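Local coordinates for putative chromatin binding protein (Chaetomium thermophilum, PDB 6QP0) that probably binds and hydrolyses ATP as Kti12, a tRNA-dependent ATPase essential for tRNA modification by Elongator, at residues Ala79-Asp89 with Glu197-Asn207; Val6-Gly14 with Trp208-Pro218. One frame throughout, in Å; residues are numbered along the deposited sequence.

Contact 1 of 2, residues Ala79-Asp89 with Glu197-Asn207. With AF3 (aluminum fluoride), chain C.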
loop_
_atom_site.group_PDB
_atom_site.type_symbol
_atom_site.label_atom_id
_atom_site.label_comp_id
_atom_site.label_asym_id
_atom_site.label_seq_id
_atom_site.Cartn_x
_atom_site.Cartn_y
_atom_site.Cartn_z
ATOM N N ALA A 79 1.658 7.680 -6.739
ATOM C CA ALA A 79 1.162 8.764 -7.579
ATOM C C ALA A 79 1.232 10.106 -6.859
ATOM O O ALA A 79 1.594 11.121 -7.465
ATOM C CB ALA A 79 -0.273 8.467 -8.017
ATOM N N THR A 80 0.882 10.135 -5.569
ATOM C CA THR A 80 0.947 11.385 -4.820
ATOM C C THR A 80 2.378 11.896 -4.717
ATOM O O THR A 80 2.602 13.109 -4.665
ATOM C CB THR A 80 0.359 11.205 -3.419
ATOM O OG1 THR A 80 1.126 10.235 -2.695
ATOM C CG2 THR A 80 -1.095 10.764 -3.499
ATOM N N LEU A 81 3.349 10.989 -4.676
ATOM C CA LEU A 81 4.759 11.343 -4.648
ATOM C C LEU A 81 5.376 11.378 -6.038
ATOM O O LEU A 81 6.600 11.495 -6.158
ATOM C CB LEU A 81 5.526 10.356 -3.768
ATOM C CG LEU A 81 5.014 10.222 -2.334
ATOM C CD1 LEU A 81 5.777 9.135 -1.597
ATOM C CD2 LEU A 81 5.117 11.550 -1.594
ATOM N N SER A 82 4.561 11.278 -7.084
ATOM C CA SER A 82 5.043 11.321 -8.462
ATOM C C SER A 82 6.139 10.282 -8.689
ATOM O O SER A 82 7.186 10.560 -9.279
ATOM C CB SER A 82 5.536 12.722 -8.818
ATOM O OG SER A 82 4.496 13.673 -8.678
ATOM N N ILE A 83 5.888 9.069 -8.208
ATOM C CA ILE A 83 6.788 7.939 -8.402
ATOM C C ILE A 83 6.201 7.081 -9.515
ATOM O O ILE A 83 5.197 6.388 -9.315
ATOM C CB ILE A 83 6.975 7.131 -7.111
ATOM C CG1 ILE A 83 7.659 7.990 -6.044
ATOM C CG2 ILE A 83 7.777 5.863 -7.389
ATOM C CD1 ILE A 83 7.742 7.337 -4.679
ATOM N N SER A 84 6.818 7.128 -10.691
ATOM C CA SER A 84 6.340 6.339 -11.816
ATOM C C SER A 84 6.525 4.850 -11.545
ATOM O O SER A 84 7.430 4.433 -10.815
ATOM C CB SER A 84 7.075 6.735 -13.096
ATOM O OG SER A 84 6.509 6.095 -14.226
ATOM N N ARG A 85 5.651 4.041 -12.148
ATOM C CA ARG A 85 5.716 2.595 -11.985
ATOM C C ARG A 85 6.962 1.983 -12.608
ATOM O O ARG A 85 7.249 0.809 -12.350
ATOM C CB ARG A 85 4.473 1.948 -12.599
ATOM C CG ARG A 85 3.176 2.314 -11.903
ATOM C CD ARG A 85 1.975 2.053 -12.797
ATOM N NE ARG A 85 0.712 2.227 -12.083
ATOM C CZ ARG A 85 0.171 3.406 -11.790
ATOM N NH1 ARG A 85 0.781 4.530 -12.140
ATOM N NH2 ARG A 85 -0.983 3.461 -11.139
ATOM N N SER A 86 7.706 2.739 -13.415
ATOM C CA SER A 86 8.884 2.206 -14.086
ATOM C C SER A 86 10.086 2.065 -13.163
ATOM O O SER A 86 11.091 1.473 -13.573
ATOM C CB SER A 86 9.250 3.099 -15.274
ATOM O OG SER A 86 9.336 4.457 -14.882
ATOM N N VAL A 87 10.012 2.579 -11.933
ATOM C CA VAL A 87 11.108 2.414 -10.990
ATOM C C VAL A 87 11.301 0.952 -10.601
ATOM O O VAL A 87 12.357 0.590 -10.068
ATOM C CB VAL A 87 10.871 3.267 -9.729
ATOM C CG1 VAL A 87 10.787 4.743 -10.089
ATOM C CG2 VAL A 87 9.609 2.819 -8.999
ATOM N N TYR A 88 10.310 0.101 -10.855
ATOM C CA TYR A 88 10.328 -1.283 -10.402
ATOM C C TYR A 88 10.950 -2.236 -11.415
ATOM O O TYR A 88 10.812 -3.455 -11.264
ATOM C CB TYR A 88 8.904 -1.724 -10.057
ATOM C CG TYR A 88 8.285 -0.869 -8.973
ATOM C CD1 TYR A 88 8.662 -1.024 -7.647
ATOM C CD2 TYR A 88 7.342 0.104 -9.277
ATOM C CE1 TYR A 88 8.114 -0.240 -6.652
ATOM C CE2 TYR A 88 6.785 0.893 -8.286
ATOM C CZ TYR A 88 7.176 0.717 -6.977
ATOM O OH TYR A 88 6.629 1.498 -5.985
ATOM N N ASP A 89 11.638 -1.718 -12.427
ATOM C CA ASP A 89 12.331 -2.557 -13.399
ATOM C C ASP A 89 13.704 -2.965 -12.874
ATOM O O ASP A 89 14.295 -3.939 -13.342
ATOM C CB ASP A 89 12.470 -1.823 -14.733
ATOM C CG ASP A 89 11.168 -1.768 -15.507
ATOM O OD1 ASP A 89 10.685 -2.836 -15.935
ATOM O OD2 ASP A 89 10.619 -0.661 -15.680
ATOM N N GLU A 197 1.605 10.689 -13.352
ATOM C CA GLU A 197 1.403 10.526 -11.917
ATOM C C GLU A 197 -0.024 10.048 -11.641
ATOM O O GLU A 197 -0.710 10.574 -10.746
ATOM C CB GLU A 197 1.694 11.846 -11.192
ATOM C CG GLU A 197 0.755 12.990 -11.551
ATOM C CD GLU A 197 1.113 14.289 -10.842
ATOM O OE1 GLU A 197 0.875 14.387 -9.620
ATOM O OE2 GLU A 197 1.638 15.208 -11.508
ATOM N N SER A 198 -0.461 9.046 -12.381
ATOM C CA SER A 198 -1.858 8.646 -12.419
ATOM C C SER A 198 -2.097 7.375 -11.613
ATOM O O SER A 198 -1.184 6.590 -11.347
ATOM C CB SER A 198 -2.306 8.432 -13.870
ATOM O OG SER A 198 -3.664 8.033 -13.935
ATOM N N ASP A 199 -3.357 7.188 -11.222
ATOM C CA ASP A 199 -3.810 5.969 -10.570
ATOM C C ASP A 199 -4.235 4.893 -11.563
ATOM O O ASP A 199 -4.576 3.782 -11.142
ATOM C CB ASP A 199 -4.981 6.274 -9.628
ATOM C CG ASP A 199 -4.538 6.929 -8.335
ATOM O OD1 ASP A 199 -3.362 6.755 -7.953
ATOM O OD2 ASP A 199 -5.370 7.606 -7.694
ATOM N N GLU A 200 -4.231 5.196 -12.866
ATOM C CA GLU A 200 -4.609 4.233 -13.895
ATOM C C GLU A 200 -3.583 4.169 -15.024
ATOM O O GLU A 200 -3.916 3.752 -16.138
ATOM C CB GLU A 200 -6.001 4.552 -14.456
ATOM C CG GLU A 200 -6.476 5.985 -14.234
ATOM C CD GLU A 200 -7.151 6.185 -12.886
ATOM O OE1 GLU A 200 -7.848 5.257 -12.420
ATOM O OE2 GLU A 200 -6.984 7.274 -12.293
ATOM N N GLU A 201 -2.341 4.568 -14.762
ATOM C CA GLU A 201 -1.270 4.395 -15.742
ATOM C C GLU A 201 -0.807 2.941 -15.730
ATOM O O GLU A 201 -0.478 2.414 -14.663
ATOM C CB GLU A 201 -0.098 5.323 -15.429
ATOM C CG GLU A 201 0.225 6.336 -16.520
ATOM C CD GLU A 201 0.918 5.713 -17.717
ATOM O OE1 GLU A 201 0.425 5.890 -18.852
ATOM O OE2 GLU A 201 1.955 5.044 -17.524
ATOM N N PRO A 202 -0.774 2.265 -16.874
ATOM C CA PRO A 202 -0.401 0.849 -16.878
ATOM C C PRO A 202 1.096 0.647 -16.702
ATOM O O PRO A 202 1.909 1.549 -16.911
ATOM C CB PRO A 202 -0.858 0.369 -18.259
ATOM C CG PRO A 202 -0.720 1.578 -19.118
ATOM C CD PRO A 202 -1.083 2.753 -18.234
ATOM N N TYR A 203 1.440 -0.570 -16.300
ATOM C CA TYR A 203 2.822 -1.018 -16.282
ATOM C C TYR A 203 3.177 -1.602 -17.645
ATOM O O TYR A 203 2.307 -2.081 -18.380
ATOM C CB TYR A 203 3.048 -2.088 -15.211
ATOM C CG TYR A 203 2.605 -1.735 -13.807
ATOM C CD1 TYR A 203 1.261 -1.566 -13.496
ATOM C CD2 TYR A 203 3.532 -1.618 -12.780
ATOM C CE1 TYR A 203 0.859 -1.260 -12.208
ATOM C CE2 TYR A 203 3.139 -1.316 -11.494
ATOM C CZ TYR A 203 1.804 -1.136 -11.213
ATOM O OH TYR A 203 1.423 -0.841 -9.926
ATOM N N GLU A 204 4.462 -1.569 -17.980
ATOM C CA GLU A 204 4.939 -2.343 -19.119
ATOM C C GLU A 204 4.836 -3.826 -18.775
ATOM O O GLU A 204 5.150 -4.237 -17.654
ATOM C CB GLU A 204 6.374 -1.961 -19.467
ATOM C CG GLU A 204 6.553 -0.498 -19.859
ATOM C CD GLU A 204 5.705 -0.110 -21.053
ATOM O OE1 GLU A 204 5.679 -0.880 -22.032
ATOM O OE2 GLU A 204 5.053 0.956 -21.009
ATOM N N ARG A 205 4.374 -4.634 -19.734
ATOM C CA ARG A 205 4.110 -6.040 -19.432
ATOM C C ARG A 205 5.345 -6.749 -18.878
ATOM O O ARG A 205 5.211 -7.700 -18.099
ATOM C CB ARG A 205 3.582 -6.760 -20.678
ATOM C CG ARG A 205 2.138 -6.400 -21.027
ATOM C CD ARG A 205 1.513 -7.402 -21.995
ATOM N NE ARG A 205 1.901 -7.166 -23.385
ATOM C CZ ARG A 205 1.083 -6.700 -24.329
ATOM N NH1 ARG A 205 -0.184 -6.420 -24.045
ATOM N NH2 ARG A 205 1.536 -6.523 -25.563
ATOM N N SER A 206 6.548 -6.304 -19.251
ATOM C CA SER A 206 7.762 -6.848 -18.645
ATOM C C SER A 206 7.847 -6.480 -17.169
ATOM O O SER A 206 8.075 -7.344 -16.312
ATOM C CB SER A 206 8.995 -6.339 -19.398
ATOM O OG SER A 206 10.200 -6.846 -18.847
ATOM N N ASN A 207 7.664 -5.196 -16.849
ATOM C CA ASN A 207 7.723 -4.762 -15.459
ATOM C C ASN A 207 6.619 -5.406 -14.628
ATOM O O ASN A 207 6.815 -5.701 -13.442
ATOM C CB ASN A 207 7.616 -3.238 -15.376
ATOM C CG ASN A 207 7.759 -2.721 -13.954
ATOM O OD1 ASN A 207 8.514 -3.272 -13.156
ATOM N ND2 ASN A 207 7.025 -1.663 -13.632
HETATM AL AL AF3 C . -1.375 0.697 -9.342
HETATM F F1 AF3 C . -1.660 1.719 -8.000
HETATM F F2 AF3 C . -2.156 1.015 -10.828
HETATM F F3 AF3 C . -0.726 -0.860 -9.084
HETATM O O HOH W 1 -0.313 5.409 -7.011
#
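The aluminium fluoride pocket of this P-loop NTPase domain, where the ligand stands in for a γ-phosphate, is bordered on one flank by R85, which reaches from the loop after strand 72-77 to residues 198-203. Its stretched-out CG-CD-NE run carries the guanidinium far enough for NH1 and NH2 both to donate to S198 O, at 3.0 and 3.1 Å, with the oxygen in the guanidinium plane. NH2 also makes a nearly straight bond (165°) to F2 of the ligand, 2.7 Å away, so one flat group joins backbone to fluoride. E201 O lies over a face of this group. The aliphatic shaft rests on Y203: CD stands over the ring centre, 3.5 Å from the centroid, as a CH-pi contact, with the guanidinium plane turned 83° to the ring. Replacing R85 by an alanine removes the guanidinium and its shaft, which would probably leave S198 O and F2 without these donors and the Y203 face without its CH-pi partner. Beyond the arginine, A79 CB packs on D199 OD1 at 3.5 Å, while D199 OD2 pairs with R20. At the opposite end N207, with CG anti to the backbone N (chi1 -176°), brings ND2 to R85 O in a weak hydrogen bond of 2.8 Å.

Contact 2 of 2, residues Val6-Gly14 with Trp208-Pro218. With ADP (adenosine-5'-diphosphate), chain B; AF3 (aluminum fluoride), chain C.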
loop_
_atom_site.group_PDB
_atom_site.type_symbol
_atom_site.label_atom_id
_atom_site.label_comp_id
_atom_site.label_asym_id
_atom_site.label_seq_id
_atom_site.Cartn_x
_atom_site.Cartn_y
_atom_site.Cartn_z
ATOM N N VAL A 6 -0.370 -0.272 6.295
ATOM C CA VAL A 6 0.416 -0.617 5.118
ATOM C C VAL A 6 -0.473 -1.420 4.175
ATOM O O VAL A 6 -0.810 -2.573 4.453
ATOM C CB VAL A 6 1.678 -1.403 5.492
ATOM C CG1 VAL A 6 2.555 -1.609 4.262
ATOM C CG2 VAL A 6 2.445 -0.690 6.591
ATOM N N VAL A 7 -0.864 -0.804 3.068
ATOM C CA VAL A 7 -1.535 -1.522 1.993
ATOM C C VAL A 7 -0.485 -2.262 1.177
ATOM O O VAL A 7 0.656 -1.808 1.032
ATOM C CB VAL A 7 -2.356 -0.556 1.118
ATOM C CG1 VAL A 7 -2.947 -1.289 -0.076
ATOM C CG2 VAL A 7 -3.449 0.104 1.943
ATOM N N THR A 8 -0.865 -3.422 0.649
ATOM C CA THR A 8 0.067 -4.234 -0.120
ATOM C C THR A 8 -0.721 -5.114 -1.078
ATOM O O THR A 8 -1.858 -5.499 -0.798
ATOM C CB THR A 8 0.952 -5.095 0.790
ATOM O OG1 THR A 8 1.826 -5.896 -0.015
ATOM C CG2 THR A 8 0.103 -5.997 1.677
ATOM N N GLY A 9 -0.099 -5.423 -2.206
ATOM C CA GLY A 9 -0.747 -6.242 -3.207
ATOM C C GLY A 9 0.057 -6.245 -4.486
ATOM O O GLY A 9 1.096 -5.589 -4.604
ATOM N N LEU A 10 -0.447 -7.006 -5.446
ATOM C CA LEU A 10 0.185 -7.109 -6.749
ATOM C C LEU A 10 -0.081 -5.849 -7.559
ATOM O O LEU A 10 -0.940 -5.035 -7.216
ATOM C CB LEU A 10 -0.338 -8.339 -7.482
ATOM C CG LEU A 10 0.057 -9.696 -6.902
ATOM C CD1 LEU A 10 -0.582 -10.810 -7.710
ATOM C CD2 LEU A 10 1.567 -9.850 -6.875
ATOM N N PRO A 11 0.655 -5.656 -8.650
ATOM C CA PRO A 11 0.325 -4.562 -9.570
ATOM C C PRO A 11 -1.095 -4.708 -10.096
ATOM O O PRO A 11 -1.504 -5.782 -10.541
ATOM C CB PRO A 11 1.365 -4.712 -10.687
ATOM C CG PRO A 11 2.486 -5.479 -10.065
ATOM C CD PRO A 11 1.858 -6.396 -9.068
ATOM N N SER A 12 -1.851 -3.612 -10.040
ATOM C CA SER A 12 -3.222 -3.578 -10.547
ATOM C C SER A 12 -4.101 -4.605 -9.834
ATOM O O SER A 12 -4.951 -5.257 -10.445
ATOM C CB SER A 12 -3.254 -3.797 -12.063
ATOM O OG SER A 12 -1.945 -3.849 -12.606
ATOM N N SER A 13 -3.903 -4.739 -8.526
ATOM C CA SER A 13 -4.667 -5.674 -7.713
ATOM C C SER A 13 -5.795 -5.003 -6.938
ATOM O O SER A 13 -6.535 -5.692 -6.229
ATOM C CB SER A 13 -3.739 -6.403 -6.736
ATOM O OG SER A 13 -3.095 -5.490 -5.863
ATOM N N GLY A 14 -5.944 -3.689 -7.056
ATOM C CA GLY A 14 -6.995 -2.973 -6.366
ATOM C C GLY A 14 -6.567 -2.219 -5.128
ATOM O O GLY A 14 -7.430 -1.874 -4.311
ATOM N N TRP A 208 5.444 -5.618 -15.229
ATOM C CA TRP A 208 4.309 -6.164 -14.490
ATOM C C TRP A 208 4.563 -7.611 -14.085
ATOM O O TRP A 208 4.392 -7.976 -12.916
ATOM C CB TRP A 208 3.040 -6.053 -15.340
ATOM C CG TRP A 208 1.771 -6.297 -14.589
ATOM C CD1 TRP A 208 0.938 -5.356 -14.069
ATOM C CD2 TRP A 208 1.187 -7.567 -14.280
ATOM N NE1 TRP A 208 -0.132 -5.959 -13.452
ATOM C CE2 TRP A 208 -0.000 -7.316 -13.566
ATOM C CE3 TRP A 208 1.553 -8.890 -14.536
ATOM C CZ2 TRP A 208 -0.821 -8.337 -13.104
ATOM C CZ3 TRP A 208 0.736 -9.901 -14.079
ATOM C CH2 TRP A 208 -0.437 -9.621 -13.371
ATOM N N GLU A 209 4.979 -8.452 -15.038
ATOM C CA GLU A 209 5.189 -9.864 -14.739
ATOM C C GLU A 209 6.264 -10.049 -13.675
ATOM O O GLU A 209 6.066 -10.776 -12.694
ATOM C CB GLU A 209 5.567 -10.629 -16.011
ATOM C CG GLU A 209 4.475 -10.696 -17.069
ATOM C CD GLU A 209 3.216 -11.383 -16.574
ATOM O OE1 GLU A 209 2.185 -11.315 -17.278
ATOM O OE2 GLU A 209 3.257 -11.989 -15.484
ATOM N N ASN A 210 7.421 -9.403 -13.856
ATOM C CA ASN A 210 8.511 -9.567 -12.901
ATOM C C ASN A 210 8.121 -9.078 -11.511
ATOM O O ASN A 210 8.608 -9.615 -10.509
ATOM C CB ASN A 210 9.758 -8.828 -13.397
ATOM C CG ASN A 210 10.192 -9.280 -14.781
ATOM O OD1 ASN A 210 10.426 -8.463 -15.671
ATOM N ND2 ASN A 210 10.293 -10.589 -14.968
ATOM N N LEU A 211 7.245 -8.070 -11.423
ATOM C CA LEU A 211 6.786 -7.596 -10.121
ATOM C C LEU A 211 6.006 -8.682 -9.386
ATOM O O LEU A 211 6.254 -8.947 -8.204
ATOM C CB LEU A 211 5.925 -6.342 -10.282
ATOM C CG LEU A 211 6.600 -5.003 -9.989
ATOM C CD1 LEU A 211 5.653 -3.860 -10.309
ATOM C CD2 LEU A 211 7.062 -4.924 -8.540
ATOM N N VAL A 212 5.047 -9.316 -10.068
ATOM C CA VAL A 212 4.277 -10.382 -9.434
ATOM C C VAL A 212 5.202 -11.500 -8.971
ATOM O O VAL A 212 5.091 -11.995 -7.844
ATOM C CB VAL A 212 3.202 -10.922 -10.393
ATOM C CG1 VAL A 212 2.463 -12.077 -9.732
ATOM C CG2 VAL A 212 2.243 -9.827 -10.806
ATOM N N PHE A 213 6.120 -11.925 -9.845
ATOM C CA PHE A 213 7.012 -13.026 -9.503
ATOM C C PHE A 213 7.750 -12.770 -8.191
ATOM O O PHE A 213 7.907 -13.686 -7.375
ATOM C CB PHE A 213 8.015 -13.265 -10.636
ATOM C CG PHE A 213 9.227 -14.055 -10.216
ATOM C CD1 PHE A 213 9.198 -15.438 -10.192
ATOM C CD2 PHE A 213 10.394 -13.409 -9.835
ATOM C CE1 PHE A 213 10.309 -16.164 -9.800
ATOM C CE2 PHE A 213 11.505 -14.130 -9.440
ATOM C CZ PHE A 213 11.463 -15.508 -9.424
ATOM N N ARG A 214 8.211 -11.536 -7.969
ATOM C CA ARG A 214 9.006 -11.203 -6.796
ATOM C C ARG A 214 8.176 -10.601 -5.662
ATOM O O ARG A 214 8.742 -10.031 -4.723
ATOM C CB ARG A 214 10.152 -10.259 -7.175
ATOM C CG ARG A 214 9.782 -8.797 -7.427
ATOM C CD ARG A 214 11.053 -7.988 -7.687
ATOM N NE ARG A 214 10.801 -6.566 -7.909
ATOM C CZ ARG A 214 10.434 -6.042 -9.074
ATOM N NH1 ARG A 214 10.262 -6.828 -10.133
ATOM N NH2 ARG A 214 10.234 -4.737 -9.177
ATOM N N TYR A 215 6.850 -10.725 -5.720
ATOM C CA TYR A 215 6.015 -10.288 -4.605
ATOM C C TYR A 215 6.177 -11.254 -3.439
ATOM O O TYR A 215 6.204 -12.475 -3.620
ATOM C CB TYR A 215 4.546 -10.200 -5.023
ATOM C CG TYR A 215 3.630 -9.723 -3.912
ATOM C CD1 TYR A 215 3.339 -8.376 -3.752
ATOM C CD2 TYR A 215 3.061 -10.625 -3.020
ATOM C CE1 TYR A 215 2.514 -7.937 -2.735
ATOM C CE2 TYR A 215 2.230 -10.198 -2.002
ATOM C CZ TYR A 215 1.960 -8.853 -1.865
ATOM O OH TYR A 215 1.133 -8.422 -0.851
ATOM N N GLU A 216 6.300 -10.700 -2.238
ATOM C CA GLU A 216 6.512 -11.479 -1.025
ATOM C C GLU A 216 5.234 -11.431 -0.200
ATOM O O GLU A 216 4.868 -10.375 0.327
ATOM C CB GLU A 216 7.700 -10.938 -0.235
ATOM C CG GLU A 216 8.981 -10.856 -1.044
ATOM C CD GLU A 216 10.158 -10.390 -0.214
ATOM O OE1 GLU A 216 9.944 -9.995 0.949
ATOM O OE2 GLU A 216 11.296 -10.423 -0.723
ATOM N N GLU A 217 4.563 -12.571 -0.088
ATOM C CA GLU A 217 3.295 -12.618 0.622
ATOM C C GLU A 217 3.488 -12.178 2.067
ATOM O O GLU A 217 4.470 -12.572 2.713
ATOM C CB GLU A 217 2.713 -14.032 0.579
ATOM C CG GLU A 217 2.414 -14.551 -0.821
ATOM C CD GLU A 217 1.291 -13.789 -1.498
ATOM O OE1 GLU A 217 0.685 -12.917 -0.841
ATOM O OE2 GLU A 217 1.013 -14.063 -2.686
ATOM N N PRO A 218 2.593 -11.356 2.613
ATOM C CA PRO A 218 2.672 -11.036 4.042
ATOM C C PRO A 218 2.554 -12.295 4.891
ATOM O O PRO A 218 1.726 -13.172 4.631
ATOM C CB PRO A 218 1.494 -10.083 4.265
ATOM C CG PRO A 218 1.245 -9.476 2.929
ATOM C CD PRO A 218 1.558 -10.554 1.928
HETATM P PB ADP B . -3.848 -0.561 -8.242
HETATM O O1B ADP B . -3.797 0.939 -8.055
HETATM O O2B ADP B . -2.771 -0.991 -9.198
HETATM O O3B ADP B . -3.633 -1.253 -6.917
HETATM P PA ADP B . -6.686 -0.100 -8.817
HETATM O O1A ADP B . -6.454 1.207 -9.536
HETATM O O2A ADP B . -7.077 0.159 -7.379
HETATM O O3A ADP B . -5.309 -1.011 -8.877
HETATM O "O5'" ADP B . -7.883 -0.944 -9.599
HETATM C "C5'" ADP B . -7.560 -1.544 -10.839
HETATM C "C4'" ADP B . -8.707 -1.739 -11.607
HETATM O "O4'" ADP B . -9.468 -2.944 -11.110
HETATM C "C3'" ADP B . -9.713 -0.499 -11.464
HETATM O "O3'" ADP B . -10.404 -0.244 -12.772
HETATM C "C2'" ADP B . -10.537 -0.841 -10.604
HETATM O "O2'" ADP B . -11.871 -0.299 -10.951
HETATM C "C1'" ADP B . -10.584 -2.502 -10.600
HETATM N N9 ADP B . -10.695 -2.955 -9.255
HETATM C C8 ADP B . -9.886 -2.858 -8.201
HETATM N N7 ADP B . -10.500 -3.465 -7.179
HETATM C C5 ADP B . -11.682 -3.929 -7.620
HETATM C C6 ADP B . -12.693 -4.620 -6.988
HETATM N N6 ADP B . -13.225 -5.239 -5.778
HETATM N N1 ADP B . -13.780 -4.970 -7.652
HETATM C C2 ADP B . -13.905 -4.649 -8.961
HETATM N N3 ADP B . -12.916 -3.969 -9.591
HETATM C C4 ADP B . -11.808 -3.613 -8.912
HETATM AL AL AF3 C . -1.375 0.697 -9.342
HETATM F F1 AF3 C . -1.660 1.719 -8.000
HETATM F F2 AF3 C . -2.156 1.015 -10.828
HETATM F F3 AF3 C . -0.726 -0.860 -9.084
#
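P11, in the phosphate-binding loop after strand 4-9, is the main bump of this buried contact, and the helix ending at F213 supplies the hollow. The three outer ring carbons meet three residues: CB lies 3.5 Å from W208 CD1, CG presses on L211 CB at 3.6 Å while also standing over one face of the indole near its rim, and CD meets V212 CG2. A second knob is L10, whose CD2 wedges between V212 CG1 (3.7 Å) and Y215 CB (3.5 Å). Past the helix, Y215 holds CG anti to its own nitrogen (chi1 -179°), which sends the ring obliquely across the end of the strand, G9 O near CE1, until OH donates to T8 OG1 at 2.7 Å. T8 OG1 is also hydrogen-bonded to the carbonyls of L132 and N133, and the T8 methyl CG2 packs against P218 CG. At the loop end, W208 NE1 donates to S12 OG (2.9 Å, 152°), which lies in the indole plane, and more weakly to P11 O. The buried indole N-H is therefore satisfied by the loop's side chain and carbonyl, whereas S12 N remains turned to the nucleotide site, donating to F3 of the aluminium fluoride at 3.1 Å.

How the contacts relate
Helix 205-213 serves both contacts: residues 205-207 lie in contact 1, through N207, and 208-213 in contact 2; the centres of the two contacts lie about 13 Å apart. Along the chain contact 1 is nested within the loop closed by contact 2. Y203 joins them, its CZ packing 3.6 Å from P11 CB and its CE2 3.8 Å from L211 CD1, while its ring meets W208 edge-to-face; R214 NH2 probably also bonds to Y88 O. Both contacts converge on the aluminium fluoride, whose aluminium lies 2.2 Å from ADP O2B. Contact 1 brings side-chain donors from R85 and Y203, contact 2 the backbone amide of S12, and K15 NZ adds a further bond.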